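Inactive glucansucrase (Lactobacillus reuteri, PDB 5JBD) is a member of glycosyl hydrolase family 70 that carries a calcium ion and is built round a (beta/alpha)8 barrel. Local coordinates at residues M269-D274 with S726-A731; G275-F280 with N732-L737; H669-I674 with N720-G725; L684-F689 with A740-Q745. All coordinates share one frame; numbering follows the deposited sequence.

Contact 1: M269-D274 with S726-A731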
loop_
_atom_site.group_PDB
_atom_site.type_symbol
_atom_site.label_atom_id
_atom_site.label_comp_id
_atom_site.label_asym_id
_atom_site.label_seq_id
_atom_site.Cartn_x
_atom_site.Cartn_y
_atom_site.Cartn_z
ATOM N N MET A 269 -22.855 10.165 6.387
ATOM C CA MET A 269 -22.978 10.836 5.077
ATOM C C MET A 269 -24.420 11.057 4.635
ATOM O O MET A 269 -24.657 11.757 3.657
ATOM C CB MET A 269 -22.255 10.025 3.996
ATOM C CG MET A 269 -20.740 9.999 4.149
ATOM S SD MET A 269 -19.958 11.633 4.180
ATOM C CE MET A 269 -20.414 12.240 2.550
ATOM N N GLY A 270 -25.380 10.478 5.354
ATOM C CA GLY A 270 -26.766 10.454 4.903
ATOM C C GLY A 270 -26.978 9.540 3.702
ATOM O O GLY A 270 -27.924 9.719 2.940
ATOM N N TYR A 271 -26.113 8.536 3.556
ATOM C CA TYR A 271 -26.270 7.513 2.534
ATOM C C TYR A 271 -27.021 6.332 3.189
ATOM O O TYR A 271 -27.708 6.520 4.202
ATOM C CB TYR A 271 -24.898 7.110 1.994
ATOM C CG TYR A 271 -24.095 8.194 1.293
ATOM C CD1 TYR A 271 -24.691 9.359 0.798
ATOM C CD2 TYR A 271 -22.739 8.026 1.080
ATOM C CE1 TYR A 271 -23.943 10.327 0.156
ATOM C CE2 TYR A 271 -21.987 8.984 0.428
ATOM C CZ TYR A 271 -22.592 10.131 -0.040
ATOM O OH TYR A 271 -21.844 11.088 -0.684
ATOM N N ASN A 272 -26.933 5.132 2.615
ATOM C CA ASN A 272 -27.634 3.993 3.181
ATOM C C ASN A 272 -27.293 3.900 4.668
ATOM O O ASN A 272 -26.116 3.779 5.005
ATOM C CB ASN A 272 -27.239 2.687 2.492
ATOM C CG ASN A 272 -28.146 1.539 2.882
ATOM O OD1 ASN A 272 -28.283 1.206 4.055
ATOM N ND2 ASN A 272 -28.766 0.926 1.895
ATOM N N PRO A 273 -28.310 3.959 5.553
ATOM C CA PRO A 273 -28.008 3.979 6.984
ATOM C C PRO A 273 -27.390 2.680 7.539
ATOM O O PRO A 273 -26.912 2.699 8.661
ATOM C CB PRO A 273 -29.370 4.272 7.637
ATOM C CG PRO A 273 -30.373 3.797 6.646
ATOM C CD PRO A 273 -29.763 4.009 5.292
ATOM N N ASP A 274 -27.430 1.579 6.788
ATOM C CA ASP A 274 -26.750 0.344 7.171
ATOM C C ASP A 274 -25.387 0.177 6.459
ATOM O O ASP A 274 -24.760 -0.871 6.573
ATOM C CB ASP A 274 -27.664 -0.858 6.892
ATOM C CG ASP A 274 -27.139 -2.154 7.506
ATOM O OD1 ASP A 274 -26.780 -2.154 8.696
ATOM O OD2 ASP A 274 -27.052 -3.179 6.799
ATOM N N SER A 726 -18.874 5.324 -6.448
ATOM C CA SER A 726 -19.194 6.461 -5.575
ATOM C C SER A 726 -19.391 6.005 -4.125
ATOM O O SER A 726 -19.579 4.812 -3.842
ATOM C CB SER A 726 -20.472 7.148 -6.054
ATOM O OG SER A 726 -21.588 6.271 -5.968
ATOM N N GLY A 727 -19.389 6.987 -3.227
ATOM C CA GLY A 727 -19.660 6.758 -1.819
ATOM C C GLY A 727 -21.064 6.229 -1.584
ATOM O O GLY A 727 -21.268 5.369 -0.714
ATOM N N GLU A 728 -22.031 6.742 -2.353
ATOM C CA GLU A 728 -23.420 6.279 -2.257
ATOM C C GLU A 728 -23.513 4.805 -2.641
ATOM O O GLU A 728 -24.200 4.019 -1.991
ATOM C CB GLU A 728 -24.363 7.074 -3.180
ATOM C CG GLU A 728 -25.772 7.133 -2.682
ATOM C CD GLU A 728 -26.683 7.959 -3.577
ATOM O OE1 GLU A 728 -26.396 9.152 -3.832
ATOM O OE2 GLU A 728 -27.691 7.404 -4.023
ATOM N N GLU A 729 -22.833 4.448 -3.722
ATOM C CA GLU A 729 -22.772 3.047 -4.161
ATOM C C GLU A 729 -22.115 2.153 -3.088
ATOM O O GLU A 729 -22.655 1.105 -2.740
ATOM C CB GLU A 729 -22.043 2.948 -5.497
ATOM C CG GLU A 729 -22.887 3.385 -6.692
ATOM C CD GLU A 729 -22.097 3.549 -7.975
ATOM O OE1 GLU A 729 -20.838 3.589 -7.923
ATOM O OE2 GLU A 729 -22.738 3.658 -9.052
ATOM N N LEU A 730 -20.982 2.606 -2.546
ATOM C CA LEU A 730 -20.297 1.901 -1.457
ATOM C C LEU A 730 -21.243 1.595 -0.284
ATOM O O LEU A 730 -21.322 0.452 0.184
ATOM C CB LEU A 730 -19.089 2.700 -0.954
ATOM C CG LEU A 730 -18.345 2.156 0.282
ATOM C CD1 LEU A 730 -17.888 0.721 0.073
ATOM C CD2 LEU A 730 -17.151 3.026 0.615
ATOM N N ALA A 731 -21.971 2.608 0.178
ATOM C CA ALA A 731 -22.897 2.409 1.299
ATOM C C ALA A 731 -24.002 1.395 0.992
ATOM O O ALA A 731 -24.349 0.575 1.852
ATOM C CB ALA A 731 -23.505 3.732 1.739
HETATM O O HOH W 1 -21.702 9.396 -3.628
HETATM O O HOH W 2 -26.322 4.809 -0.246
#
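Y271 lays its ring along the first turn of helix 727-739. With CG anti to the carbonyl carbon (chi1 -63°), the ring runs past the helix start: CD2 comes 3.5 Å from G727 O, and one face takes E728 CA near its rim. M269 CB packs on the opposite face, so the ring is held between its own chain and the helix. One step back along the side chain, Y271 CB meets A731 CB at 3.7 Å.

N272 follows with CG anti to the backbone N (chi1 -169°), which brings CB to 3.6 Å from A731 O. Its OD1 turns back to accept from D274 N in the carbonyl plane, an Asx turn that fixes the amide, while ND2 donates to N732 OD1, on the residue after A731. Water fills in for direct polar bonds: one molecule accepts from N272 N and donates to E728 O, 2.9 Å each, and another accepts from E728 N.

Behind this, E729 N donates to S726 OG at 3.1 Å and S726 N to E729 OE1, whose carboxylate also binds H669 and N672. This reciprocal pair is a capping box, here opening a barrel helix against the loop that leads to strand 279-282.

Contact 2: G275-F280 with N732-L737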
loop_
_atom_site.group_PDB
_atom_site.type_symbol
_atom_site.label_atom_id
_atom_site.label_comp_id
_atom_site.label_asym_id
_atom_site.label_seq_id
_atom_site.Cartn_x
_atom_site.Cartn_y
_atom_site.Cartn_z
ATOM N N GLY A 275 -24.919 1.217 5.770
ATOM C CA GLY A 275 -23.694 1.165 4.986
ATOM C C GLY A 275 -22.480 1.596 5.784
ATOM O O GLY A 275 -21.795 2.543 5.413
ATOM N N ASN A 276 -22.204 0.858 6.854
ATOM C CA ASN A 276 -21.162 1.180 7.807
ATOM C C ASN A 276 -20.178 0.012 7.898
ATOM O O ASN A 276 -20.604 -1.141 7.975
ATOM C CB ASN A 276 -21.830 1.408 9.177
ATOM C CG ASN A 276 -23.047 2.359 9.111
ATOM O OD1 ASN A 276 -22.934 3.532 8.759
ATOM N ND2 ASN A 276 -24.219 1.840 9.463
ATOM N N PHE A 277 -18.873 0.298 7.881
ATOM C CA PHE A 277 -17.874 -0.742 8.058
ATOM C C PHE A 277 -17.937 -1.307 9.497
ATOM O O PHE A 277 -18.275 -0.580 10.443
ATOM C CB PHE A 277 -16.476 -0.222 7.725
ATOM C CG PHE A 277 -16.263 0.047 6.259
ATOM C CD1 PHE A 277 -16.151 -1.006 5.353
ATOM C CD2 PHE A 277 -16.169 1.344 5.772
ATOM C CE1 PHE A 277 -15.958 -0.762 3.993
ATOM C CE2 PHE A 277 -15.974 1.593 4.418
ATOM C CZ PHE A 277 -15.866 0.539 3.525
ATOM N N ASP A 278 -17.633 -2.599 9.623
ATOM C CA ASP A 278 -17.670 -3.347 10.876
ATOM C C ASP A 278 -16.303 -3.452 11.547
ATOM O O ASP A 278 -16.214 -3.678 12.763
ATOM C CB ASP A 278 -18.200 -4.750 10.613
ATOM C CG ASP A 278 -19.595 -4.733 10.032
ATOM O OD1 ASP A 278 -20.543 -4.376 10.773
ATOM O OD2 ASP A 278 -19.741 -5.029 8.818
ATOM N N GLY A 279 -15.244 -3.314 10.762
ATOM C CA GLY A 279 -13.892 -3.426 11.273
ATOM C C GLY A 279 -12.882 -3.043 10.222
ATOM O O GLY A 279 -13.263 -2.509 9.171
ATOM N N PHE A 280 -11.606 -3.306 10.504
ATOM C CA PHE A 280 -10.514 -2.863 9.636
ATOM C C PHE A 280 -9.511 -3.929 9.240
ATOM O O PHE A 280 -9.180 -4.836 10.023
ATOM C CB PHE A 280 -9.749 -1.730 10.312
ATOM C CG PHE A 280 -10.607 -0.555 10.649
ATOM C CD1 PHE A 280 -11.129 0.247 9.631
ATOM C CD2 PHE A 280 -10.914 -0.244 11.969
ATOM C CE1 PHE A 280 -11.929 1.337 9.927
ATOM C CE2 PHE A 280 -11.716 0.853 12.266
ATOM C CZ PHE A 280 -12.223 1.643 11.251
ATOM N N ASN A 732 -24.561 1.453 -0.221
ATOM C CA ASN A 732 -25.551 0.458 -0.651
ATOM C C ASN A 732 -24.937 -0.936 -0.772
ATOM O O ASN A 732 -25.583 -1.918 -0.428
ATOM C CB ASN A 732 -26.198 0.853 -1.984
ATOM C CG ASN A 732 -27.259 1.927 -1.822
ATOM O OD1 ASN A 732 -27.971 2.003 -0.801
ATOM N ND2 ASN A 732 -27.377 2.761 -2.826
ATOM N N THR A 733 -23.684 -1.006 -1.230
ATOM C CA THR A 733 -22.967 -2.280 -1.332
ATOM C C THR A 733 -22.726 -2.906 0.044
ATOM O O THR A 733 -22.959 -4.101 0.233
ATOM C CB THR A 733 -21.639 -2.105 -2.099
ATOM O OG1 THR A 733 -21.926 -1.565 -3.396
ATOM C CG2 THR A 733 -20.903 -3.432 -2.254
ATOM N N ILE A 734 -22.298 -2.088 1.010
ATOM C CA ILE A 734 -22.099 -2.579 2.382
ATOM C C ILE A 734 -23.414 -3.134 2.942
ATOM O O ILE A 734 -23.431 -4.211 3.557
ATOM C CB ILE A 734 -21.506 -1.493 3.300
ATOM C CG1 ILE A 734 -20.078 -1.173 2.858
ATOM C CG2 ILE A 734 -21.504 -1.955 4.760
ATOM C CD1 ILE A 734 -19.513 0.096 3.438
ATOM N N ALA A 735 -24.507 -2.409 2.713
ATOM C CA ALA A 735 -25.843 -2.837 3.179
ATOM C C ALA A 735 -26.272 -4.155 2.542
ATOM O O ALA A 735 -26.831 -5.023 3.221
ATOM C CB ALA A 735 -26.877 -1.764 2.906
ATOM N N ALA A 736 -26.003 -4.298 1.242
ATOM C CA ALA A 736 -26.299 -5.547 0.528
ATOM C C ALA A 736 -25.508 -6.736 1.089
ATOM O O ALA A 736 -26.064 -7.815 1.275
ATOM C CB ALA A 736 -26.040 -5.386 -0.967
ATOM N N LEU A 737 -24.230 -6.530 1.388
ATOM C CA LEU A 737 -23.420 -7.575 2.019
ATOM C C LEU A 737 -23.941 -7.903 3.423
ATOM O O LEU A 737 -24.028 -9.069 3.796
ATOM C CB LEU A 737 -21.948 -7.164 2.071
ATOM C CG LEU A 737 -21.274 -7.043 0.693
ATOM C CD1 LEU A 737 -19.948 -6.325 0.799
ATOM C CD2 LEU A 737 -21.082 -8.413 0.049
#
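G275 passes close beside helix 727-739, its CA 4.8 Å from I734 CA, and from there the chain leaves the helix on its way into strand 279-282. The two segments are joined by packing alone. G275 CA sits 3.8 Å from I734 CG2 and 4.3 Å from A735 N, so the glycine backbone itself lies against the helix surface.

I734 does most of the work with its two branches. CG2, anti to the backbone N, goes to the incoming chain and stops 3.4 Å from N276 O. That carbonyl oxygen is buried here with no polar partner in the model; a methyl group is what it meets. The other branch has CG1 anti to the carbonyl carbon (chi1 -67°) and runs on extended, which carries CD1 out to F277. There it sits over the ring face in a CH-pi contact, 3.8 Å from I734 CD1 to the F277 ring centroid and 15° off the normal. F277 CB starts away from the helix, yet the ring folds back to receive this methyl, and the two side chains cross at about a right angle.

Further round, F277 touches L730 of the same helix and V744 and E746 of strand 743-748. D278 OD2 takes both H738 NE2 at the helix end and V744 N. Strand 279-282 then runs between strands 743-748 and 319-320, with helix 249-263 packing on F280, while T733 and L737 turn to helix 670-676.

Contact 3: H669-I674 with N720-G725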
loop_
_atom_site.group_PDB
_atom_site.type_symbol
_atom_site.label_atom_id
_atom_site.label_comp_id
_atom_site.label_asym_id
_atom_site.label_seq_id
_atom_site.Cartn_x
_atom_site.Cartn_y
_atom_site.Cartn_z
ATOM N N HIS A 669 -19.037 -0.725 -12.274
ATOM C CA HIS A 669 -18.422 -0.300 -11.020
ATOM C C HIS A 669 -18.372 -1.499 -10.084
ATOM O O HIS A 669 -19.381 -2.164 -9.873
ATOM C CB HIS A 669 -19.234 0.806 -10.337
ATOM C CG HIS A 669 -19.133 2.148 -10.998
ATOM N ND1 HIS A 669 -19.664 3.288 -10.433
ATOM C CD2 HIS A 669 -18.568 2.535 -12.166
ATOM C CE1 HIS A 669 -19.415 4.323 -11.213
ATOM N NE2 HIS A 669 -18.748 3.892 -12.271
ATOM N N ALA A 670 -17.205 -1.769 -9.520
ATOM C CA ALA A 670 -17.061 -2.901 -8.602
ATOM C C ALA A 670 -18.131 -2.868 -7.501
ATOM O O ALA A 670 -18.696 -3.909 -7.163
ATOM C CB ALA A 670 -15.659 -2.926 -7.997
ATOM N N TYR A 671 -18.450 -1.675 -6.981
ATOM C CA TYR A 671 -19.455 -1.575 -5.920
ATOM C C TYR A 671 -20.795 -2.144 -6.367
ATOM O O TYR A 671 -21.422 -2.899 -5.627
ATOM C CB TYR A 671 -19.609 -0.133 -5.402
ATOM C CG TYR A 671 -18.396 0.443 -4.659
ATOM C CD1 TYR A 671 -17.508 -0.372 -3.955
ATOM C CD2 TYR A 671 -18.135 1.807 -4.686
ATOM C CE1 TYR A 671 -16.395 0.153 -3.314
ATOM C CE2 TYR A 671 -17.039 2.344 -4.033
ATOM C CZ TYR A 671 -16.171 1.501 -3.329
ATOM O OH TYR A 671 -15.078 2.014 -2.688
ATOM N N ASN A 672 -21.206 -1.833 -7.594
ATOM C CA ASN A 672 -22.487 -2.322 -8.112
ATOM C C ASN A 672 -22.473 -3.815 -8.414
ATOM O O ASN A 672 -23.445 -4.524 -8.123
ATOM C CB ASN A 672 -22.920 -1.498 -9.334
ATOM C CG ASN A 672 -23.166 -0.032 -8.978
ATOM O OD1 ASN A 672 -23.493 0.290 -7.826
ATOM N ND2 ASN A 672 -22.974 0.858 -9.934
ATOM N N VAL A 673 -21.375 -4.286 -8.992
ATOM C CA VAL A 673 -21.207 -5.720 -9.262
ATOM C C VAL A 673 -21.218 -6.510 -7.946
ATOM O O VAL A 673 -21.893 -7.538 -7.849
ATOM C CB VAL A 673 -19.924 -6.006 -10.087
ATOM C CG1 VAL A 673 -19.751 -7.506 -10.317
ATOM C CG2 VAL A 673 -19.969 -5.249 -11.411
ATOM N N ILE A 674 -20.522 -6.010 -6.923
ATOM C CA ILE A 674 -20.481 -6.680 -5.602
ATOM C C ILE A 674 -21.890 -6.790 -4.991
ATOM O O ILE A 674 -22.299 -7.874 -4.553
ATOM C CB ILE A 674 -19.483 -5.994 -4.635
ATOM C CG1 ILE A 674 -18.044 -6.191 -5.118
ATOM C CG2 ILE A 674 -19.618 -6.528 -3.208
ATOM C CD1 ILE A 674 -17.031 -5.205 -4.571
ATOM N N ASN A 720 -17.554 12.164 -9.770
ATOM C CA ASN A 720 -16.146 11.796 -9.687
ATOM C C ASN A 720 -15.988 10.511 -8.849
ATOM O O ASN A 720 -15.533 10.565 -7.716
ATOM C CB ASN A 720 -15.322 12.946 -9.097
ATOM C CG ASN A 720 -15.302 14.169 -9.996
ATOM O OD1 ASN A 720 -14.381 14.345 -10.794
ATOM N ND2 ASN A 720 -16.325 15.015 -9.887
ATOM N N PRO A 721 -16.394 9.353 -9.403
ATOM C CA PRO A 721 -16.182 8.102 -8.658
ATOM C C PRO A 721 -14.695 7.750 -8.506
ATOM O O PRO A 721 -13.847 8.275 -9.235
ATOM C CB PRO A 721 -16.911 7.051 -9.507
ATOM C CG PRO A 721 -16.920 7.614 -10.887
ATOM C CD PRO A 721 -16.995 9.111 -10.728
ATOM N N THR A 722 -14.378 6.880 -7.542
ATOM C CA THR A 722 -13.043 6.294 -7.459
ATOM C C THR A 722 -13.030 5.189 -8.516
ATOM O O THR A 722 -14.001 5.049 -9.267
ATOM C CB THR A 722 -12.770 5.720 -6.053
ATOM O OG1 THR A 722 -13.639 4.604 -5.820
ATOM C CG2 THR A 722 -12.996 6.808 -4.985
ATOM N N LYS A 723 -11.966 4.395 -8.589
ATOM C CA LYS A 723 -11.988 3.231 -9.474
ATOM C C LYS A 723 -13.227 2.369 -9.211
ATOM O O LYS A 723 -13.833 1.848 -10.153
ATOM C CB LYS A 723 -10.716 2.375 -9.329
ATOM C CG LYS A 723 -10.602 1.280 -10.398
ATOM C CD LYS A 723 -9.458 0.303 -10.148
ATOM C CE LYS A 723 -8.101 0.920 -10.457
ATOM N NZ LYS A 723 -7.010 -0.079 -10.315
ATOM N N TYR A 724 -13.608 2.247 -7.933
ATOM C CA TYR A 724 -14.593 1.254 -7.481
ATOM C C TYR A 724 -16.034 1.742 -7.602
ATOM O O TYR A 724 -16.965 0.929 -7.711
ATOM C CB TYR A 724 -14.269 0.821 -6.030
ATOM C CG TYR A 724 -12.801 0.463 -5.869
ATOM C CD1 TYR A 724 -12.285 -0.694 -6.442
ATOM C CD2 TYR A 724 -11.920 1.321 -5.214
ATOM C CE1 TYR A 724 -10.933 -1.019 -6.339
ATOM C CE2 TYR A 724 -10.570 1.008 -5.087
ATOM C CZ TYR A 724 -10.080 -0.174 -5.652
ATOM O OH TYR A 724 -8.741 -0.468 -5.555
ATOM N N GLY A 725 -16.214 3.065 -7.571
ATOM C CA GLY A 725 -17.538 3.697 -7.630
ATOM C C GLY A 725 -17.633 4.918 -6.723
ATOM O O GLY A 725 -16.614 5.504 -6.347
HETATM O O HOH W 3 -14.966 -0.699 -10.516
HETATM O O HOH W 4 -14.500 4.581 -3.256
#
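Y724 and Y671 lock the loop 720-725 onto the start of helix 670-676, with H669 closing one flank. The backbone puts Y724 CB over the face of the Y671 ring, and chi1 -49° leads the Y724 ring away from it. The CH-pi contact is close, 3.6 Å from Y724 CB to the Y671 centroid and 23° off the normal. The backbone of Y724 adds a nearly straight hydrogen bond: Y671 N donates to Y724 O at 3.1 Å. At the far end of the ring, Y671 OH donates in the ring plane to a water that also accepts from T722 OG1, 2.7 Å each.

H669, at the N-cap position, sets CB 3.5 Å from Y724 O and ND1 3.5 Å from G725 CA, with P721 near CE1. Its ND1 finds its hydrogen-bond partner in E729. G725 also lies close to Y671, CA to CD2 at 3.5 Å.

T722 OG1 accepts from Y724 N, an ST turn that shapes the loop. This is a helix N terminus in the (beta/alpha)8 barrel whose first two NH groups are taken by the loop before helix 727-739, Y671 N directly and A670 N through a water that donates to K723 O.

Contact 4: L684-F689 with A740-Q745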
loop_
_atom_site.group_PDB
_atom_site.type_symbol
_atom_site.label_atom_id
_atom_site.label_comp_id
_atom_site.label_asym_id
_atom_site.label_seq_id
_atom_site.Cartn_x
_atom_site.Cartn_y
_atom_site.Cartn_z
ATOM N N LEU A 684 -20.591 -19.015 -0.936
ATOM C CA LEU A 684 -19.206 -19.479 -0.853
ATOM C C LEU A 684 -18.639 -19.545 0.573
ATOM O O LEU A 684 -17.461 -19.902 0.759
ATOM C CB LEU A 684 -18.316 -18.600 -1.737
ATOM C CG LEU A 684 -18.621 -18.628 -3.244
ATOM C CD1 LEU A 684 -17.662 -17.715 -3.988
ATOM C CD2 LEU A 684 -18.542 -20.041 -3.814
ATOM N N GLY A 685 -19.449 -19.217 1.581
ATOM C CA GLY A 685 -19.002 -19.246 2.974
ATOM C C GLY A 685 -18.090 -18.100 3.406
ATOM O O GLY A 685 -17.431 -18.191 4.452
ATOM N N ILE A 686 -18.050 -17.015 2.625
ATOM C CA ILE A 686 -17.285 -15.823 3.011
ATOM C C ILE A 686 -18.056 -15.146 4.138
ATOM O O ILE A 686 -19.269 -14.930 4.020
ATOM C CB ILE A 686 -17.097 -14.850 1.830
ATOM C CG1 ILE A 686 -16.228 -15.501 0.744
ATOM C CG2 ILE A 686 -16.461 -13.558 2.297
ATOM C CD1 ILE A 686 -16.383 -14.872 -0.615
ATOM N N THR A 687 -17.376 -14.882 5.248
ATOM C CA THR A 687 -18.003 -14.219 6.393
ATOM C C THR A 687 -17.539 -12.764 6.567
ATOM O O THR A 687 -18.247 -11.965 7.189
ATOM C CB THR A 687 -17.702 -14.986 7.697
ATOM O OG1 THR A 687 -16.302 -14.933 7.966
ATOM C CG2 THR A 687 -18.159 -16.441 7.618
ATOM N N ASP A 688 -16.364 -12.434 6.025
ATOM C CA ASP A 688 -15.726 -11.144 6.234
ATOM C C ASP A 688 -15.174 -10.627 4.913
ATOM O O ASP A 688 -14.302 -11.258 4.306
ATOM C CB ASP A 688 -14.621 -11.293 7.277
ATOM C CG ASP A 688 -15.187 -11.496 8.676
ATOM O OD1 ASP A 688 -15.561 -10.488 9.327
ATOM O OD2 ASP A 688 -15.295 -12.679 9.099
ATOM N N PHE A 689 -15.690 -9.480 4.480
ATOM C CA PHE A 689 -15.424 -8.927 3.138
ATOM C C PHE A 689 -14.446 -7.769 3.267
ATOM O O PHE A 689 -14.793 -6.707 3.811
ATOM C CB PHE A 689 -16.755 -8.494 2.510
ATOM C CG PHE A 689 -16.747 -8.424 0.996
ATOM C CD1 PHE A 689 -16.453 -7.240 0.348
ATOM C CD2 PHE A 689 -17.074 -9.538 0.227
ATOM C CE1 PHE A 689 -16.457 -7.165 -1.036
ATOM C CE2 PHE A 689 -17.089 -9.470 -1.165
ATOM C CZ PHE A 689 -16.778 -8.283 -1.794
ATOM N N ALA A 740 -26.980 -10.083 3.188
ATOM C CA ALA A 740 -26.560 -11.464 2.925
ATOM C C ALA A 740 -25.897 -12.178 4.119
ATOM O O ALA A 740 -25.596 -13.363 4.026
ATOM C CB ALA A 740 -25.634 -11.486 1.722
ATOM N N GLY A 741 -25.645 -11.456 5.220
ATOM C CA GLY A 741 -25.137 -12.036 6.466
ATOM C C GLY A 741 -23.636 -11.877 6.686
ATOM O O GLY A 741 -23.106 -12.464 7.608
ATOM N N LEU A 742 -22.958 -11.092 5.848
ATOM C CA LEU A 742 -21.510 -10.852 5.981
ATOM C C LEU A 742 -21.234 -9.641 6.850
ATOM O O LEU A 742 -22.104 -8.771 7.023
ATOM C CB LEU A 742 -20.864 -10.591 4.604
ATOM C CG LEU A 742 -20.566 -11.831 3.755
ATOM C CD1 LEU A 742 -21.843 -12.481 3.265
ATOM C CD2 LEU A 742 -19.642 -11.506 2.586
ATOM N N LYS A 743 -20.011 -9.571 7.360
ATOM C CA LYS A 743 -19.459 -8.342 7.918
ATOM C C LYS A 743 -18.430 -7.827 6.941
ATOM O O LYS A 743 -17.896 -8.600 6.137
ATOM C CB LYS A 743 -18.820 -8.587 9.289
ATOM C CG LYS A 743 -19.802 -9.100 10.350
ATOM C CD LYS A 743 -20.843 -8.062 10.723
ATOM C CE LYS A 743 -21.670 -8.536 11.917
ATOM N NZ LYS A 743 -22.857 -9.280 11.469
ATOM N N VAL A 744 -18.170 -6.522 6.998
ATOM C CA VAL A 744 -17.341 -5.842 6.008
ATOM C C VAL A 744 -16.231 -5.030 6.676
ATOM O O VAL A 744 -16.499 -4.243 7.590
ATOM C CB VAL A 744 -18.204 -4.889 5.144
ATOM C CG1 VAL A 744 -17.420 -4.405 3.925
ATOM C CG2 VAL A 744 -19.508 -5.555 4.710
ATOM N N GLN A 745 -14.999 -5.180 6.196
ATOM C CA GLN A 745 -13.864 -4.394 6.694
ATOM C C GLN A 745 -13.350 -3.426 5.647
ATOM O O GLN A 745 -13.405 -3.705 4.453
ATOM C CB GLN A 745 -12.716 -5.294 7.153
ATOM C CG GLN A 745 -13.062 -6.175 8.351
ATOM C CD GLN A 745 -13.822 -7.451 7.995
ATOM O OE1 GLN A 745 -13.576 -8.072 6.957
ATOM N NE2 GLN A 745 -14.765 -7.837 8.853
#
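D688 and F689 pair with K743 and V744 as neighbouring parallel strands. The backbone bonds alternate as parallel pairing requires: K743 N donates to T687 O at 3.0 Å, F689 N to K743 O, and Q745 N to F689 O at 2.8 Å. Between them D688 CA makes a CA-H...O contact to K743 O.

Among side chains, Q745 NE2 donates to D688 OD1 at 2.8 Å. The chain of Q745, bent at chi2 (82°), swings its amide back over the neighbouring strand; NE2 meets the anti lone pair of OD1 in a bent bond (140°), tilted out of the amide plane, with carboxylate and amide planes 39° apart. D688 OD2 takes T687 OG1 at 2.7 Å and also H650, while Q745 OE1 goes to Y319.

Apolar contact gathers round L742. Its CD2 meets I686 CG2 at 3.8 Å and F689 CD2 at 4.0 Å. F689 and V744 share a sheet face and pack on L737 of helix 727-739; the F689 ring also stands edge-to-face with F681.

The chemistry is therefore split by side: hydrocarbon where F689 and V744 meet the helices, and on the D688 side a buried carboxylate with both oxygens engaged, which probably fixes its rotation and that of the Q745 amide.

From the N terminus, the chain first lays down 269-274 and 275-280, the approach to strand 279-282, which find their partners some 450 residues later on helix 727-739. Contacts 1 and 2 use successive parts of that helix, and their loops cross. Contact 3 is far more local, 669-674 with 720-725, and falls wholly within both long loops; E729 and T733 tie it to the same helix. Contact 4 crosses all three, because 684-689 lies inside contact 3's loop and 740-745 lies beyond the helix. Together they tie the approach to strand 279-282 to helix 727-739, the start of helix 670-676 to the loop before helix 727-739, and strands 688-691 and 743-748 to each other in the parallel barrel sheet.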